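Local atomic coordinates of uncharacterized protein (Kribbella flavida, PDB entry 4GB5), a protein that is of unknown function but carries a SnoaL-like domain of the NTF2 clan, a cone-shaped alpha+beta fold that in relatives often encloses a ligand or substrate pocket. Residues 84-88 and 89-93; 101-104 and 105-109. All blocks are in the same frame, centred on the assembly; numbering follows the deposited sequence.

Overall arrangement
From the N terminus the chain first lays down helix 6-25, several short helices and strands and helix 58-69, then enters the long strand 74-87. Contact 1 closes the tight hairpin turn at its end, sending the chain back along strand 90-102. That same strand runs on to contact 2, where it leaves the sheet and 101-104 passes into the short helix 105-108 before strand 114-128 begins. The two local contacts follow in series, neither enclosing nor crossing the other, and they lie on opposite sides of the chain's centre, about 39 Å apart between centres. One ties strands 74-87 and 90-102 together; the other joins the far end of 90-102 to its helical connection.

Contact 1: 84-88 and 89-93; sequences VTIDS and DRATI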
loop_
_atom_site.group_PDB
_atom_site.type_symbol
_atom_site.label_atom_id
_atom_site.label_comp_id
_atom_site.label_asym_id
_atom_site.label_seq_id
_atom_site.Cartn_x
_atom_site.Cartn_y
_atom_site.Cartn_z
ATOM N N VAL A 84 -12.535 6.990 5.982
ATOM C CA VAL A 84 -13.656 6.283 6.590
ATOM C C VAL A 84 -14.555 7.281 7.280
ATOM O O VAL A 84 -14.090 8.084 8.089
ATOM C CB VAL A 84 -13.131 5.260 7.609
ATOM C CG1 VAL A 84 -14.281 4.598 8.316
ATOM C CG2 VAL A 84 -12.195 4.228 6.958
ATOM N N THR A 85 -15.852 7.226 6.976
ATOM C CA THR A 85 -16.834 8.055 7.633
ATOM C C THR A 85 -17.862 7.163 8.264
ATOM O O THR A 85 -18.462 6.365 7.568
ATOM C CB THR A 85 -17.477 8.987 6.606
ATOM O OG1 THR A 85 -16.429 9.678 5.884
ATOM C CG2 THR A 85 -18.377 10.009 7.276
ATOM N N ILE A 86 -18.055 7.265 9.581
ATOM C CA ILE A 86 -18.912 6.354 10.313
ATOM C C ILE A 86 -20.120 7.109 10.881
ATOM O O ILE A 86 -19.983 8.232 11.385
ATOM C CB ILE A 86 -18.160 5.721 11.476
ATOM C CG1 ILE A 86 -16.942 4.973 10.934
ATOM C CG2 ILE A 86 -19.072 4.800 12.268
ATOM C CD1 ILE A 86 -15.924 4.600 12.021
ATOM N N ASP A 87 -21.295 6.504 10.769
ATOM C CA ASP A 87 -22.511 7.046 11.363
ATOM C C ASP A 87 -23.204 5.857 11.995
ATOM O O ASP A 87 -23.901 5.106 11.325
ATOM C CB ASP A 87 -23.363 7.687 10.266
ATOM C CG ASP A 87 -24.667 8.260 10.780
ATOM O OD1 ASP A 87 -24.882 8.227 12.003
ATOM O OD2 ASP A 87 -25.460 8.735 9.940
ATOM N N SER A 88 -22.956 5.680 13.291
ATOM C CA SER A 88 -23.499 4.576 14.076
ATOM C C SER A 88 -23.180 3.214 13.475
ATOM O O SER A 88 -22.040 2.778 13.550
ATOM C CB SER A 88 -24.995 4.722 14.295
ATOM O OG SER A 88 -25.417 3.745 15.231
ATOM N N ASP A 89 -24.166 2.543 12.863
ATOM C CA ASP A 89 -23.940 1.193 12.314
ATOM C C ASP A 89 -23.749 1.178 10.793
ATOM O O ASP A 89 -23.857 0.130 10.162
ATOM C CB ASP A 89 -25.071 0.215 12.725
ATOM C CG ASP A 89 -26.405 0.552 12.120
ATOM O OD1 ASP A 89 -26.582 1.702 11.662
ATOM O OD2 ASP A 89 -27.298 -0.340 12.119
ATOM N N ARG A 90 -23.458 2.338 10.210
ATOM C CA ARG A 90 -23.096 2.441 8.777
ATOM C C ARG A 90 -21.809 3.220 8.601
ATOM O O ARG A 90 -21.464 4.049 9.404
ATOM C CB ARG A 90 -24.173 3.188 8.000
ATOM C CG ARG A 90 -25.516 2.545 8.085
ATOM C CD ARG A 90 -26.506 3.270 7.152
ATOM N NE ARG A 90 -27.837 2.658 7.165
ATOM C CZ ARG A 90 -28.239 1.699 6.334
ATOM N NH1 ARG A 90 -27.430 1.234 5.391
ATOM N NH2 ARG A 90 -29.473 1.192 6.470
ATOM N N ALA A 91 -21.099 2.911 7.527
ATOM C CA ALA A 91 -19.927 3.673 7.183
ATOM C C ALA A 91 -19.758 3.727 5.684
ATOM O O ALA A 91 -20.220 2.844 4.961
ATOM C CB ALA A 91 -18.649 3.070 7.835
ATOM N N THR A 92 -19.070 4.765 5.238
ATOM C CA THR A 92 -18.552 4.813 3.879
ATOM C C THR A 92 -17.045 4.771 3.908
ATOM O O THR A 92 -16.427 5.288 4.841
ATOM C CB THR A 92 -18.978 6.077 3.133
ATOM O OG1 THR A 92 -18.511 7.234 3.835
ATOM C CG2 THR A 92 -20.483 6.148 3.062
ATOM N N ILE A 93 -16.453 4.134 2.915
ATOM C CA ILE A 93 -15.019 4.108 2.815
ATOM C C ILE A 93 -14.616 4.380 1.390
ATOM O O ILE A 93 -15.021 3.672 0.480
ATOM C CB ILE A 93 -14.448 2.759 3.173
ATOM C CG1 ILE A 93 -15.008 2.226 4.491
ATOM C CG2 ILE A 93 -12.936 2.843 3.201
ATOM C CD1 ILE A 93 -16.237 1.411 4.410
HETATM O O HOH W 1 -15.664 8.088 3.678
#
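Thr85 and Thr92 face each other as a hydrogen-bonded antiparallel pair, their side chains side by side and pointing the same way. The hydroxyl of Thr92 stands between its own N and carbonyl carbon (chi1 59°), which brings Thr92 OG1 to 3.4 Å from Thr85 CB. Thr85 OG1 lies 3.8 Å from Thr92 OG1, and a water joins the two, 2.8 Å from Thr85 OG1 and 3.0 Å from Thr92 OG1. Threonine suits this exposed face: its branched carbon favours a strand while its hydroxyl meets solvent. Beneath them, Thr85 N to Thr92 O and Thr92 N to Thr85 O form a reciprocal pair of backbone bonds.

The other face is apolar. Val84 and Ile93 run alongside each other, CG2 of Val84 reaching CG2 of Ile93 at 4.1 Å, and CG1 of Ile86 meets the methyl CB of Ala91 at 4.0 Å. Ile86 and Ala91 form a non-hydrogen-bonded pair, and the small alanine probably lets helix 6-25 come close over it.

Asp87 to Arg90 form a type II' turn, so this is a two-residue beta hairpin. Ser88 takes the positive phi of its first corner (55°). Asp87 N gives a nearly straight bond to Arg90 O, whereas Arg90 N approaches Asp87 O from above the carbonyl plane.

Helix 6-25 covers the apolar face, with Ile13 against Ile86, Ala91 and Ile93, and Phe17 against Ile93. Strand 114-128 continues the sheet beyond 90-93, and Glu15 of a second subunit accepts a hydrogen bond from Val84 N.

Contact 2: 101-104 and 105-109; sequences HWLP and AEVAG
Leu103 and Val107 meet where the chain, having left strand 90-102, turns into a single helical turn. Leu103 points toward that turn from its first side-chain bond: Leu103 CB lies 4.3 Å from Ala108 CB. Further out, CG branches, and Leu103 CD1 reaches Val107 CG1 at 4.2 Å. That gamma carbon is anti to the valine's backbone N (chi1 169°), while Val107 CG2 packs 4.0 Å from Pro104 CG. Val107 thus touches Leu103 with one branch and Pro104 with the other, and the proline ring and valine lie side by side. Leucine suits this buried position: apolar along its length, it offers CB to Ala108 and CD1 to Val107.

The helical turn lies in the connection between strands 90-102 and 114-128 of the sheet, and Pro104 holds its N-cap position. Proline has no N-H, but the helix's own bonds need none from the N-cap residue, and its ring restricts the backbone where the helix starts. Its carbonyl is gripped twice: Ala108 N donates in the carbonyl plane at 2.9 Å from Pro104 O, the i+4 to i bond of an alpha-helix, and Val107 N donates from well above that plane at 3.0 Å from Pro104 O, an i+3 to i bond. Gly109 leaves the helix with positive phi (59°), which glycine adopts readily, although its N still bonds to Ala105 O. On the same chain Leu103 also packs on Phe72 and Pro104 on Ser73, while Asp113 is touched by Ala108.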
loop_
_atom_site.group_PDB
_atom_site.type_symbol
_atom_site.label_atom_id
_atom_site.label_comp_id
_atom_site.label_asym_id
_atom_site.label_seq_id
_atom_site.Cartn_x
_atom_site.Cartn_y
_atom_site.Cartn_z
ATOM N N HIS A 101 -2.989 -8.828 -11.707
ATOM C CA HIS A 101 -3.524 -10.159 -12.007
ATOM C C HIS A 101 -2.602 -10.782 -13.067
ATOM O O HIS A 101 -2.454 -10.228 -14.181
ATOM C CB HIS A 101 -4.924 -10.085 -12.610
ATOM C CG HIS A 101 -5.862 -9.143 -11.927
ATOM N ND1 HIS A 101 -5.794 -7.774 -12.084
ATOM C CD2 HIS A 101 -6.959 -9.371 -11.163
ATOM C CE1 HIS A 101 -6.770 -7.194 -11.414
ATOM N NE2 HIS A 101 -7.480 -8.141 -10.825
ATOM N N TRP A 102 -1.973 -11.903 -12.738
ATOM C CA TRP A 102 -1.043 -12.576 -13.639
ATOM C C TRP A 102 -1.688 -13.750 -14.299
ATOM O O TRP A 102 -2.229 -14.623 -13.626
ATOM C CB TRP A 102 0.192 -13.005 -12.875
ATOM C CG TRP A 102 1.112 -11.845 -12.485
ATOM C CD1 TRP A 102 2.057 -11.262 -13.277
ATOM C CD2 TRP A 102 1.130 -11.146 -11.250
ATOM N NE1 TRP A 102 2.658 -10.245 -12.589
ATOM C CE2 TRP A 102 2.127 -10.171 -11.338
ATOM C CE3 TRP A 102 0.417 -11.269 -10.056
ATOM C CZ2 TRP A 102 2.408 -9.312 -10.296
ATOM C CZ3 TRP A 102 0.729 -10.423 -9.013
ATOM C CH2 TRP A 102 1.687 -9.441 -9.165
ATOM N N LEU A 103 -1.609 -13.774 -15.615
ATOM C CA LEU A 103 -2.088 -14.909 -16.398
ATOM C C LEU A 103 -1.015 -15.973 -16.451
ATOM O O LEU A 103 0.169 -15.673 -16.494
ATOM C CB LEU A 103 -2.408 -14.498 -17.835
ATOM C CG LEU A 103 -3.690 -13.687 -18.010
ATOM C CD1 LEU A 103 -4.893 -14.566 -17.733
ATOM C CD2 LEU A 103 -3.755 -12.463 -17.089
ATOM N N PRO A 104 -1.430 -17.233 -16.493
ATOM C CA PRO A 104 -0.449 -18.295 -16.696
ATOM C C PRO A 104 0.204 -18.178 -18.054
ATOM O O PRO A 104 -0.362 -17.693 -19.010
ATOM C CB PRO A 104 -1.283 -19.574 -16.599
ATOM C CG PRO A 104 -2.649 -19.164 -16.965
ATOM C CD PRO A 104 -2.817 -17.727 -16.511
ATOM N N ALA A 105 1.424 -18.677 -18.140
ATOM C CA ALA A 105 2.160 -18.712 -19.375
ATOM C C ALA A 105 1.424 -19.416 -20.510
ATOM O O ALA A 105 1.573 -19.044 -21.686
ATOM C CB ALA A 105 3.544 -19.373 -19.132
ATOM N N GLU A 106 0.647 -20.438 -20.176
ATOM C CA GLU A 106 -0.065 -21.232 -21.193
ATOM C C GLU A 106 -1.042 -20.309 -21.933
ATOM O O GLU A 106 -1.390 -20.555 -23.108
ATOM C CB GLU A 106 -0.822 -22.409 -20.526
ATOM C CG GLU A 106 -1.725 -23.232 -21.484
ATOM C CD GLU A 106 -2.615 -24.261 -20.766
ATOM O OE1 GLU A 106 -2.627 -24.312 -19.503
ATOM O OE2 GLU A 106 -3.322 -25.022 -21.479
ATOM N N VAL A 107 -1.489 -19.252 -21.263
ATOM C CA VAL A 107 -2.445 -18.292 -21.863
ATOM C C VAL A 107 -1.738 -17.035 -22.402
ATOM O O VAL A 107 -2.048 -16.536 -23.482
ATOM C CB VAL A 107 -3.528 -17.921 -20.830
ATOM C CG1 VAL A 107 -4.379 -16.743 -21.295
ATOM C CG2 VAL A 107 -4.394 -19.152 -20.562
ATOM N N ALA A 108 -0.759 -16.537 -21.666
ATOM C CA ALA A 108 -0.072 -15.316 -22.051
ATOM C C ALA A 108 0.879 -15.506 -23.215
ATOM O O ALA A 108 1.171 -14.563 -23.947
ATOM C CB ALA A 108 0.679 -14.771 -20.882
ATOM N N GLY A 109 1.379 -16.721 -23.402
ATOM C CA GLY A 109 2.289 -16.948 -24.497
ATOM C C GLY A 109 3.476 -16.033 -24.331
ATOM O O GLY A 109 3.961 -15.827 -23.220
#